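Local coordinates for protein transaminase (Bacillus megaterium, PDB 5G09) that probably catalyses the pyridoxal phosphate-dependent transfer of an amino group between an amine donor and a carbonyl acceptor, as a class-III aminotransferase, at residues K114-S119 against T330-P335; Q240-A245 against G434-N439; V264-D269 against V289-I294. All blocks are in the same frame, centred on the assembly; numbering follows the deposited sequence.

Contact 1: K114-S119 against T330-P335. With 6DF ([6-methyl-5-oxidanyl-4-[(~{E})-[(1~{R})-1-phenylethyl]iminomethyl]pyridin-3-yl]methyl dihydrogen phosphate), chain M.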
loop_
_atom_site.group_PDB
_atom_site.type_symbol
_atom_site.label_atom_id
_atom_site.label_comp_id
_atom_site.label_asym_id
_atom_site.label_seq_id
_atom_site.Cartn_x
_atom_site.Cartn_y
_atom_site.Cartn_z
ATOM N N LYS D 114 23.648 -20.199 -6.716
ATOM C CA LYS D 114 24.477 -19.420 -5.813
ATOM C C LYS D 114 23.759 -19.154 -4.466
ATOM O O LYS D 114 22.526 -19.120 -4.400
ATOM C CB LYS D 114 24.864 -18.072 -6.457
ATOM C CG LYS D 114 25.997 -18.090 -7.496
ATOM C CD LYS D 114 26.345 -16.651 -7.881
ATOM C CE LYS D 114 27.659 -16.528 -8.642
ATOM N NZ LYS D 114 28.176 -15.135 -8.539
ATOM N N VAL D 115 24.558 -18.911 -3.422
ATOM C CA VAL D 115 24.062 -18.635 -2.064
ATOM C C VAL D 115 24.394 -17.208 -1.672
ATOM O O VAL D 115 25.456 -16.698 -2.026
ATOM C CB VAL D 115 24.726 -19.599 -1.044
ATOM C CG1 VAL D 115 24.389 -19.222 0.398
ATOM C CG2 VAL D 115 24.275 -21.013 -1.300
ATOM N N ARG D 116 23.474 -16.542 -0.968
ATOM C CA ARG D 116 23.796 -15.330 -0.227
ATOM C C ARG D 116 23.601 -15.677 1.251
ATOM O O ARG D 116 22.542 -16.201 1.640
ATOM C CB ARG D 116 22.894 -14.134 -0.648
ATOM C CG ARG D 116 22.973 -12.941 0.299
ATOM C CD ARG D 116 22.854 -11.603 -0.446
ATOM N NE ARG D 116 22.804 -10.493 0.506
ATOM C CZ ARG D 116 23.869 -9.838 0.988
ATOM N NH1 ARG D 116 25.115 -10.159 0.586
ATOM N NH2 ARG D 116 23.694 -8.861 1.884
ATOM N N PHE D 117 24.612 -15.405 2.069
ATOM C CA PHE D 117 24.484 -15.634 3.503
ATOM C C PHE D 117 24.030 -14.368 4.175
ATOM O O PHE D 117 24.498 -13.306 3.815
ATOM C CB PHE D 117 25.813 -16.084 4.134
ATOM C CG PHE D 117 26.183 -17.492 3.771
ATOM C CD1 PHE D 117 25.544 -18.571 4.381
ATOM C CD2 PHE D 117 27.179 -17.736 2.791
ATOM C CE1 PHE D 117 25.880 -19.876 4.031
ATOM C CE2 PHE D 117 27.528 -19.045 2.450
ATOM C CZ PHE D 117 26.876 -20.110 3.063
ATOM N N VAL D 118 23.114 -14.508 5.139
ATOM C CA VAL D 118 22.677 -13.414 5.990
ATOM C C VAL D 118 22.717 -13.927 7.447
ATOM O O VAL D 118 23.394 -14.923 7.726
ATOM C CB VAL D 118 21.264 -12.883 5.581
ATOM C CG1 VAL D 118 21.347 -12.110 4.273
ATOM C CG2 VAL D 118 20.239 -14.024 5.484
ATOM N N SER D 119 22.023 -13.269 8.377
ATOM C CA SER D 119 22.158 -13.631 9.815
ATOM C C SER D 119 20.980 -14.364 10.436
ATOM O O SER D 119 21.144 -15.028 11.479
ATOM C CB SER D 119 22.548 -12.431 10.692
ATOM O OG SER D 119 23.806 -11.897 10.256
ATOM N N THR D 330 25.268 -5.565 7.233
ATOM C CA THR D 330 26.573 -5.532 7.931
ATOM C C THR D 330 27.140 -6.949 8.208
ATOM O O THR D 330 28.251 -7.290 7.754
ATOM C CB THR D 330 26.505 -4.715 9.243
ATOM O OG1 THR D 330 26.105 -3.363 8.958
ATOM C CG2 THR D 330 27.868 -4.679 9.970
ATOM N N TYR D 331 26.354 -7.791 8.877
ATOM C CA TYR D 331 26.856 -9.088 9.330
ATOM C C TYR D 331 26.712 -10.226 8.355
ATOM O O TYR D 331 27.122 -11.344 8.672
ATOM C CB TYR D 331 26.215 -9.454 10.666
ATOM C CG TYR D 331 26.591 -8.468 11.739
ATOM C CD1 TYR D 331 27.908 -7.987 11.828
ATOM C CD2 TYR D 331 25.657 -8.010 12.659
ATOM C CE1 TYR D 331 28.263 -7.091 12.800
ATOM C CE2 TYR D 331 26.012 -7.112 13.643
ATOM C CZ TYR D 331 27.315 -6.665 13.714
ATOM O OH TYR D 331 27.675 -5.775 14.690
ATOM N N ALA D 332 26.150 -9.953 7.172
ATOM C CA ALA D 332 25.963 -11.009 6.161
ATOM C C ALA D 332 27.332 -11.629 5.815
ATOM O O ALA D 332 28.290 -10.894 5.468
ATOM C CB ALA D 332 25.271 -10.459 4.918
ATOM N N GLY D 333 27.422 -12.952 5.979
ATOM C CA GLY D 333 28.669 -13.687 5.730
ATOM C C GLY D 333 29.727 -13.614 6.838
ATOM O O GLY D 333 30.876 -14.021 6.618
ATOM N N HIS D 334 29.345 -13.119 8.016
ATOM C CA HIS D 334 30.231 -13.022 9.193
ATOM C C HIS D 334 31.136 -14.272 9.276
ATOM O O HIS D 334 30.626 -15.400 9.324
ATOM C CB HIS D 334 29.393 -12.864 10.492
ATOM C CG HIS D 334 30.207 -12.458 11.690
ATOM N ND1 HIS D 334 31.125 -13.298 12.295
ATOM C CD2 HIS D 334 30.257 -11.292 12.384
ATOM C CE1 HIS D 334 31.706 -12.667 13.300
ATOM N NE2 HIS D 334 31.201 -11.446 13.375
ATOM N N PRO D 335 32.473 -14.071 9.265
ATOM C CA PRO D 335 33.376 -15.210 9.093
ATOM C C PRO D 335 33.296 -16.227 10.231
ATOM O O PRO D 335 33.438 -17.424 9.971
ATOM C CB PRO D 335 34.756 -14.562 9.004
ATOM C CG PRO D 335 34.612 -13.197 9.619
ATOM C CD PRO D 335 33.193 -12.785 9.310
HETATM N N1 6DF M . 21.044 1.915 10.720
HETATM C C2 6DF M . 22.169 2.576 10.333
HETATM N N2 6DF M . 24.457 0.481 7.418
HETATM C C3 6DF M . 23.104 1.913 9.572
HETATM C C4 6DF M . 22.897 0.572 9.238
HETATM C C5 6DF M . 21.714 -0.074 9.657
HETATM C C6 6DF M . 20.791 0.621 10.423
HETATM C C7 6DF M . 25.355 -0.014 6.347
HETATM C C8 6DF M . 26.012 -1.372 6.574
HETATM C C9 6DF M . 26.323 1.000 5.844
HETATM C C10 6DF M . 27.035 1.818 6.732
HETATM C C11 6DF M . 27.944 2.753 6.230
HETATM C C12 6DF M . 28.140 2.853 4.846
HETATM C C13 6DF M . 27.429 2.023 3.971
HETATM O O2P 6DF M . 23.532 -3.743 8.388
HETATM P P 6DF M . 22.602 -3.870 9.583
HETATM O O3P 6DF M . 21.297 -4.585 9.220
HETATM O O1P 6DF M . 23.249 -4.598 10.739
HETATM O O4P 6DF M . 22.284 -2.353 10.073
HETATM C "C5'" 6DF M . 21.419 -1.513 9.296
HETATM C "C2'" 6DF M . 22.397 4.021 10.737
HETATM O O3 6DF M . 24.216 2.579 9.154
HETATM C "C4'" 6DF M . 23.870 -0.154 8.359
HETATM C C14 6DF M . 26.527 1.093 4.466
HETATM O O HOH W 1 26.029 -14.638 7.702
HETATM O O HOH W 2 25.815 -14.043 10.439
#

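Contact 2: Q240-A245 against G434-N439. With 6DF ([6-methyl-5-oxidanyl-4-[(~{E})-[(1~{R})-1-phenylethyl]iminomethyl]pyridin-3-yl]methyl dihydrogen phosphate), chain R.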
loop_
_atom_site.group_PDB
_atom_site.type_symbol
_atom_site.label_atom_id
_atom_site.label_comp_id
_atom_site.label_asym_id
_atom_site.label_seq_id
_atom_site.Cartn_x
_atom_site.Cartn_y
_atom_site.Cartn_z
ATOM N N GLN D 240 4.025 -26.952 7.327
ATOM C CA GLN D 240 3.926 -25.671 8.051
ATOM C C GLN D 240 4.476 -25.842 9.463
ATOM O O GLN D 240 4.044 -26.741 10.201
ATOM C CB GLN D 240 2.488 -25.158 8.063
ATOM C CG GLN D 240 2.077 -24.642 6.695
ATOM C CD GLN D 240 0.596 -24.341 6.614
ATOM O OE1 GLN D 240 -0.233 -25.207 6.899
ATOM N NE2 GLN D 240 0.253 -23.108 6.237
ATOM N N GLY D 241 5.444 -25.004 9.820
ATOM C CA GLY D 241 6.191 -25.177 11.068
ATOM C C GLY D 241 5.361 -24.714 12.258
ATOM O O GLY D 241 4.724 -25.529 12.965
ATOM N N ALA D 242 5.354 -23.400 12.469
ATOM C CA ALA D 242 4.585 -22.824 13.546
ATOM C C ALA D 242 3.089 -23.122 13.343
ATOM O O ALA D 242 2.363 -23.381 14.307
ATOM C CB ALA D 242 4.839 -21.313 13.595
ATOM N N GLY D 243 2.636 -23.054 12.089
ATOM C CA GLY D 243 1.246 -23.330 11.729
ATOM C C GLY D 243 0.849 -24.783 11.968
ATOM O O GLY D 243 -0.335 -25.105 12.001
ATOM N N SER D 244 1.836 -25.664 12.091
ATOM C CA SER D 244 1.596 -27.018 12.617
ATOM C C SER D 244 0.692 -27.913 11.739
ATOM O O SER D 244 -0.374 -28.381 12.189
ATOM C CB SER D 244 1.051 -26.893 14.046
ATOM O OG SER D 244 2.009 -26.220 14.854
ATOM N N ALA D 245 1.114 -28.137 10.495
ATOM C CA ALA D 245 0.284 -28.863 9.500
ATOM C C ALA D 245 1.131 -29.632 8.480
ATOM O O ALA D 245 2.215 -29.184 8.106
ATOM C CB ALA D 245 -0.665 -27.885 8.796
ATOM N N GLY D 434 4.976 -30.236 23.840
ATOM C CA GLY D 434 3.746 -29.473 23.685
ATOM C C GLY D 434 3.576 -29.013 22.265
ATOM O O GLY D 434 3.820 -29.771 21.353
ATOM N N GLY D 435 3.130 -27.766 22.078
ATOM C CA GLY D 435 3.034 -27.208 20.733
ATOM C C GLY D 435 2.792 -25.700 20.789
ATOM O O GLY D 435 2.712 -25.129 21.888
ATOM N N VAL D 436 2.678 -25.058 19.617
ATOM C CA VAL D 436 2.409 -23.613 19.549
ATOM C C VAL D 436 0.949 -23.300 19.158
ATOM O O VAL D 436 0.404 -22.230 19.498
ATOM C CB VAL D 436 3.432 -22.873 18.650
ATOM C CG1 VAL D 436 4.821 -22.921 19.286
ATOM C CG2 VAL D 436 3.486 -23.467 17.254
ATOM N N MET D 437 0.322 -24.238 18.453
ATOM C CA MET D 437 -1.093 -24.134 18.143
ATOM C C MET D 437 -1.886 -24.788 19.292
ATOM O O MET D 437 -1.357 -25.676 19.975
ATOM C CB MET D 437 -1.396 -24.751 16.779
ATOM C CG MET D 437 -0.698 -24.023 15.627
ATOM S SD MET D 437 -1.270 -22.321 15.391
ATOM C CE MET D 437 0.065 -21.382 16.142
ATOM N N PRO D 438 -3.123 -24.310 19.553
ATOM C CA PRO D 438 -3.878 -24.769 20.738
ATOM C C PRO D 438 -4.305 -26.250 20.698
ATOM O O PRO D 438 -4.385 -26.887 21.761
ATOM C CB PRO D 438 -5.111 -23.854 20.742
ATOM C CG PRO D 438 -5.246 -23.369 19.328
ATOM C CD PRO D 438 -3.834 -23.222 18.844
ATOM N N ASN D 439 -4.581 -26.778 19.499
ATOM C CA ASN D 439 -5.056 -28.161 19.367
ATOM C C ASN D 439 -4.034 -29.136 18.735
ATOM O O ASN D 439 -4.391 -30.258 18.368
ATOM C CB ASN D 439 -6.357 -28.208 18.558
ATOM C CG ASN D 439 -7.412 -27.231 19.060
ATOM O OD1 ASN D 439 -7.812 -27.269 20.222
ATOM N ND2 ASN D 439 -7.889 -26.355 18.167
HETATM N N1 6DF R . 10.674 -19.385 8.117
HETATM C C2 6DF R . 10.168 -20.381 8.843
HETATM N N2 6DF R . 9.949 -19.416 13.038
HETATM C C3 6DF R . 10.265 -20.318 10.232
HETATM C C4 6DF R . 10.903 -19.243 10.852
HETATM C C5 6DF R . 11.416 -18.230 10.033
HETATM C C6 6DF R . 11.287 -18.336 8.675
HETATM C C7 6DF R . 9.688 -19.272 14.499
HETATM C C8 6DF R . 10.925 -18.945 15.338
HETATM C C9 6DF R . 8.796 -20.332 15.096
HETATM C C10 6DF R . 8.977 -21.688 14.796
HETATM C C11 6DF R . 8.120 -22.631 15.377
HETATM C C12 6DF R . 7.116 -22.228 16.276
HETATM C C13 6DF R . 6.942 -20.877 16.591
HETATM O O2P 6DF R . 13.315 -16.428 13.438
HETATM P P 6DF R . 14.094 -16.328 12.134
HETATM O O3P 6DF R . 14.040 -14.871 11.652
HETATM O O1P 6DF R . 15.527 -16.775 12.286
HETATM O O4P 6DF R . 13.406 -17.315 11.070
HETATM C "C5'" 6DF R . 12.106 -16.995 10.550
HETATM C "C2'" 6DF R . 9.504 -21.512 8.084
HETATM O O3 6DF R . 9.710 -21.306 10.970
HETATM C "C4'" 6DF R . 10.982 -19.083 12.337
HETATM C C14 6DF R . 7.787 -19.939 15.996
HETATM O O HOH W 3 1.648 -26.532 17.499
#

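Contact 3: V264-D269 against V289-I294. With 6DF ([6-methyl-5-oxidanyl-4-[(~{E})-[(1~{R})-1-phenylethyl]iminomethyl]pyridin-3-yl]methyl dihydrogen phosphate), chain R.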
loop_
_atom_site.group_PDB
_atom_site.type_symbol
_atom_site.label_atom_id
_atom_site.label_comp_id
_atom_site.label_asym_id
_atom_site.label_seq_id
_atom_site.Cartn_x
_atom_site.Cartn_y
_atom_site.Cartn_z
ATOM N N VAL D 264 5.660 -18.851 -13.070
ATOM C CA VAL D 264 5.811 -18.199 -11.761
ATOM C C VAL D 264 6.868 -18.987 -10.978
ATOM O O VAL D 264 6.934 -20.202 -11.123
ATOM C CB VAL D 264 4.438 -18.196 -11.059
ATOM C CG1 VAL D 264 4.558 -18.005 -9.548
ATOM C CG2 VAL D 264 3.531 -17.127 -11.692
ATOM N N LEU D 265 7.699 -18.305 -10.185
ATOM C CA LEU D 265 8.699 -18.969 -9.349
ATOM C C LEU D 265 8.115 -19.697 -8.149
ATOM O O LEU D 265 7.022 -19.355 -7.654
ATOM C CB LEU D 265 9.788 -17.988 -8.869
ATOM C CG LEU D 265 10.642 -17.275 -9.922
ATOM C CD1 LEU D 265 11.575 -16.252 -9.270
ATOM C CD2 LEU D 265 11.459 -18.258 -10.774
ATOM N N TRP D 266 8.846 -20.727 -7.696
ATOM C CA TRP D 266 8.496 -21.405 -6.486
ATOM C C TRP D 266 9.628 -21.216 -5.469
ATOM O O TRP D 266 10.775 -21.629 -5.702
ATOM C CB TRP D 266 8.189 -22.883 -6.748
ATOM C CG TRP D 266 7.984 -23.672 -5.485
ATOM C CD1 TRP D 266 7.347 -23.251 -4.325
ATOM C CD2 TRP D 266 8.384 -25.028 -5.247
ATOM N NE1 TRP D 266 7.362 -24.264 -3.384
ATOM C CE2 TRP D 266 7.987 -25.363 -3.924
ATOM C CE3 TRP D 266 9.057 -25.998 -6.019
ATOM C CZ2 TRP D 266 8.255 -26.636 -3.352
ATOM C CZ3 TRP D 266 9.319 -27.271 -5.435
ATOM C CH2 TRP D 266 8.914 -27.560 -4.131
ATOM N N ILE D 267 9.307 -20.529 -4.372
ATOM C CA ILE D 267 10.219 -20.399 -3.225
ATOM C C ILE D 267 9.743 -21.386 -2.213
ATOM O O ILE D 267 8.598 -21.326 -1.796
ATOM C CB ILE D 267 10.147 -18.992 -2.563
ATOM C CG1 ILE D 267 10.391 -17.901 -3.606
ATOM C CG2 ILE D 267 11.180 -18.887 -1.404
ATOM C CD1 ILE D 267 10.096 -16.488 -3.117
ATOM N N ASN D 268 10.597 -22.338 -1.841
ATOM C CA ASN D 268 10.278 -23.143 -0.696
ATOM C C ASN D 268 11.147 -22.739 0.485
ATOM O O ASN D 268 12.347 -22.682 0.376
ATOM C CB ASN D 268 10.390 -24.647 -0.940
ATOM C CG ASN D 268 9.809 -25.418 0.225
ATOM O OD1 ASN D 268 8.641 -25.241 0.544
ATOM N ND2 ASN D 268 10.629 -26.202 0.919
ATOM N N ASP D 269 10.493 -22.408 1.590
ATOM C CA ASP D 269 11.121 -21.892 2.773
ATOM C C ASP D 269 11.553 -23.110 3.562
ATOM O O ASP D 269 10.721 -23.807 4.132
ATOM C CB ASP D 269 10.084 -21.068 3.572
ATOM C CG ASP D 269 10.679 -20.384 4.815
ATOM O OD1 ASP D 269 11.793 -20.741 5.218
ATOM O OD2 ASP D 269 9.994 -19.489 5.410
ATOM N N VAL D 289 10.530 -33.020 -6.512
ATOM C CA VAL D 289 10.535 -31.763 -7.272
ATOM C C VAL D 289 11.664 -30.875 -6.766
ATOM O O VAL D 289 12.202 -31.118 -5.691
ATOM C CB VAL D 289 9.171 -31.041 -7.188
ATOM C CG1 VAL D 289 8.092 -31.853 -7.885
ATOM C CG2 VAL D 289 8.775 -30.776 -5.747
ATOM N N GLN D 290 12.065 -29.895 -7.572
ATOM C CA GLN D 290 13.125 -28.956 -7.239
ATOM C C GLN D 290 12.580 -27.518 -7.286
ATOM O O GLN D 290 11.913 -27.139 -8.241
ATOM C CB GLN D 290 14.325 -29.132 -8.185
ATOM C CG GLN D 290 14.664 -30.604 -8.491
ATOM C CD GLN D 290 16.094 -30.853 -8.959
ATOM O OE1 GLN D 290 16.666 -30.093 -9.745
ATOM N NE2 GLN D 290 16.667 -31.957 -8.500
ATOM N N PRO D 291 12.826 -26.727 -6.227
ATOM C CA PRO D 291 12.344 -25.317 -6.184
ATOM C C PRO D 291 13.228 -24.405 -7.017
ATOM O O PRO D 291 14.296 -24.832 -7.489
ATOM C CB PRO D 291 12.485 -24.943 -4.700
ATOM C CG PRO D 291 13.566 -25.849 -4.201
ATOM C CD PRO D 291 13.442 -27.142 -4.951
ATOM N N ASP D 292 12.808 -23.153 -7.173
ATOM C CA ASP D 292 13.639 -22.114 -7.796
ATOM C C ASP D 292 14.569 -21.450 -6.785
ATOM O O ASP D 292 15.697 -21.090 -7.113
ATOM C CB ASP D 292 12.733 -21.071 -8.484
ATOM C CG ASP D 292 11.886 -21.709 -9.546
ATOM O OD1 ASP D 292 12.494 -22.198 -10.510
ATOM O OD2 ASP D 292 10.649 -21.814 -9.406
ATOM N N ILE D 293 14.050 -21.256 -5.569
ATOM C CA ILE D 293 14.786 -20.625 -4.461
ATOM C C ILE D 293 14.418 -21.337 -3.168
ATOM O O ILE D 293 13.261 -21.712 -2.970
ATOM C CB ILE D 293 14.390 -19.125 -4.302
ATOM C CG1 ILE D 293 14.709 -18.313 -5.564
ATOM C CG2 ILE D 293 15.060 -18.510 -3.055
ATOM C CD1 ILE D 293 14.114 -16.897 -5.545
ATOM N N ILE D 294 15.394 -21.550 -2.289
ATOM C CA ILE D 294 15.071 -21.921 -0.921
ATOM C C ILE D 294 15.674 -20.952 0.061
ATOM O O ILE D 294 16.689 -20.333 -0.225
ATOM C CB ILE D 294 15.486 -23.385 -0.534
ATOM C CG1 ILE D 294 17.013 -23.583 -0.592
ATOM C CG2 ILE D 294 14.734 -24.389 -1.398
ATOM C CD1 ILE D 294 17.465 -24.843 0.141
HETATM N N1 6DF R . 10.674 -19.385 8.117
HETATM C C2 6DF R . 10.168 -20.381 8.843
HETATM N N2 6DF R . 9.949 -19.416 13.038
HETATM C C3 6DF R . 10.265 -20.318 10.232
HETATM C C4 6DF R . 10.903 -19.243 10.852
HETATM C C5 6DF R . 11.416 -18.230 10.033
HETATM C C6 6DF R . 11.287 -18.336 8.675
HETATM C C7 6DF R . 9.688 -19.272 14.499
HETATM C C8 6DF R . 10.925 -18.945 15.338
HETATM C C9 6DF R . 8.796 -20.332 15.096
HETATM C C10 6DF R . 8.977 -21.688 14.796
HETATM C C11 6DF R . 8.120 -22.631 15.377
HETATM C C12 6DF R . 7.116 -22.228 16.276
HETATM C C13 6DF R . 6.942 -20.877 16.591
HETATM O O2P 6DF R . 13.315 -16.428 13.438
HETATM P P 6DF R . 14.094 -16.328 12.134
HETATM O O3P 6DF R . 14.040 -14.871 11.652
HETATM O O1P 6DF R . 15.527 -16.775 12.286
HETATM O O4P 6DF R . 13.406 -17.315 11.070
HETATM C "C5'" 6DF R . 12.106 -16.995 10.550
HETATM C "C2'" 6DF R . 9.504 -21.512 8.084
HETATM O O3 6DF R . 9.710 -21.306 10.970
HETATM C "C4'" 6DF R . 10.982 -19.083 12.337
HETATM C C14 6DF R . 7.787 -19.939 15.996
#

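Contact 1: K114-S119 against T330-P335
The phosphate end of a cofactor site built between two subunits borders this contact, where the A332 methyl of loop 330-335 meets the end of strand 112-118, its CB lying 3.1 Å from F117 O and 3.8 Å from NH2 of R116, whose guanidinium it approaches obliquely. Two residues earlier, T330 grips the phosphate of the bound 6DF twice: its N donates to O2P at 2.8 Å with an N-H...O angle of 164°, and its OG1 donates to the same oxygen. G121 N and S122 OG of the second subunit also hydrogen-bond this 6DF, probably at its phosphate as in related aminotransferases. Water 1 joins the two backbones, donating to V118 O and accepting from G333 N at 2.8 Å. S119 OG, anti to its carbonyl carbon (chi1 -60°), comes within 3.5 Å of Y331 CB. The loop is a type II turn from Y331 to H334, closed by H334 N to Y331 O at 2.9 Å, with G333 at positive phi. R116 forms a salt bridge with D87. Strand 112-118 pairs with strand 308-313, F117 and V115 pack on helix 92-105, V118 lies against helix 121-136, and H334 is the N-cap of helix 335-350.

Contact 2: Q240-A245 against G434-N439
V436 and M437 both point their side chains at the segment 240-245, with its type I turn from G241 to S244, and close on one carbonyl, A242 O. V436 CG2 comes to 3.2 Å from A242 O, while CG1, anti to the carbonyl carbon, faces the phenyl ring of the phenylethylamine-derived part of 6DF, 3.8 Å from C12. M437 CG lies 3.4 Å from A242 O, and bends at chi2 (-65°) and chi3 (102°) curl the chain back, so that CE too comes to 3.6 Å from that oxygen. S244 OG donates to A242 O at 2.9 Å from above the carbonyl plane, 65° out of it, and also packs against M437 CG. A242 CB meets C12 of the ligand at 3.6 Å, so the contact lines the side of the pocket that holds the phenyl group of the bound adduct. Water 3 spans the gap, donating to S244 OG and accepting from M437 N at 2.8 Å. R406 and R442 bind backbone oxygens of the turn. The chemistry is thus mixed: carbon and sulfur meet a carbonyl that already receives S244 OG from its own turn, and the polar link between the segments runs through water.

Contact 3: V264-D269 against V289-I294
W266, on strand 265-269, meets P291 in the loop leading into strand 293-296, its parallel neighbour in the seven-stranded sheet of this PLP-dependent aminotransferase. I267 and I293 form one bridge and N268 and I294 the next. The main bump is the pyrrolidine of P291: its CB sits over one face of the indole, 4.1 Å from the centroid of the six-membered ring and 20° off its normal, a CH-pi contact. W266 extends toward it because CG is anti to the backbone N (chi1 173°), which carries the benzo end past its strand. There V289 crosses the indole at about a right angle and puts CG2 3.6 Å from CZ3. Beside this, D292 fills the hollow next to L265, whose CD2 lies 3.7 Å from D292 CG. The carboxylate continues the ladder in place of a backbone oxygen: OD2 accepts from W266 N at 2.7 Å through its anti lone pair, and it also forms a salt bridge with R256. Replacing D292 with an alanine would probably leave W266 N and R256 without this shared acceptor and open a gap beside L265 CD2. W266 O takes two donors, D292 N in the carbonyl plane and I293 N tilted from it, and N268 N donates to I293 O at 3.0 Å. I267 CG2 and I293 CG2, from the first bridge pair, lie together on one face of the sheet, N268 and I294 on the opposite one. The strand ends in D269, which also bonds H149 and places OD2 2.8 Å from the pyridine N1 of 6DF.

All three contacts are largely buried, yet their chemistry differs. Contact 3 joins neighbouring parallel strands directly through backbone and carboxylate bonds, whereas contact 1 sets a loop against a strand end and contact 2 a loop against a loop, both by van der Waals touches and bridging waters. Contacts 1 and 3 reach the same sheet, the first at its outermost strand 112-118 and the third further in, with nearest atoms about 7 Å apart. Contacts 2 and 3 serve one 6DF molecule from separate ends, phenyl ring and pyridine nitrogen, while contact 1 holds the phosphate of another. The second subunit reaches contact 1 but neither of the others. V436, V289 and Q290 are partly exposed.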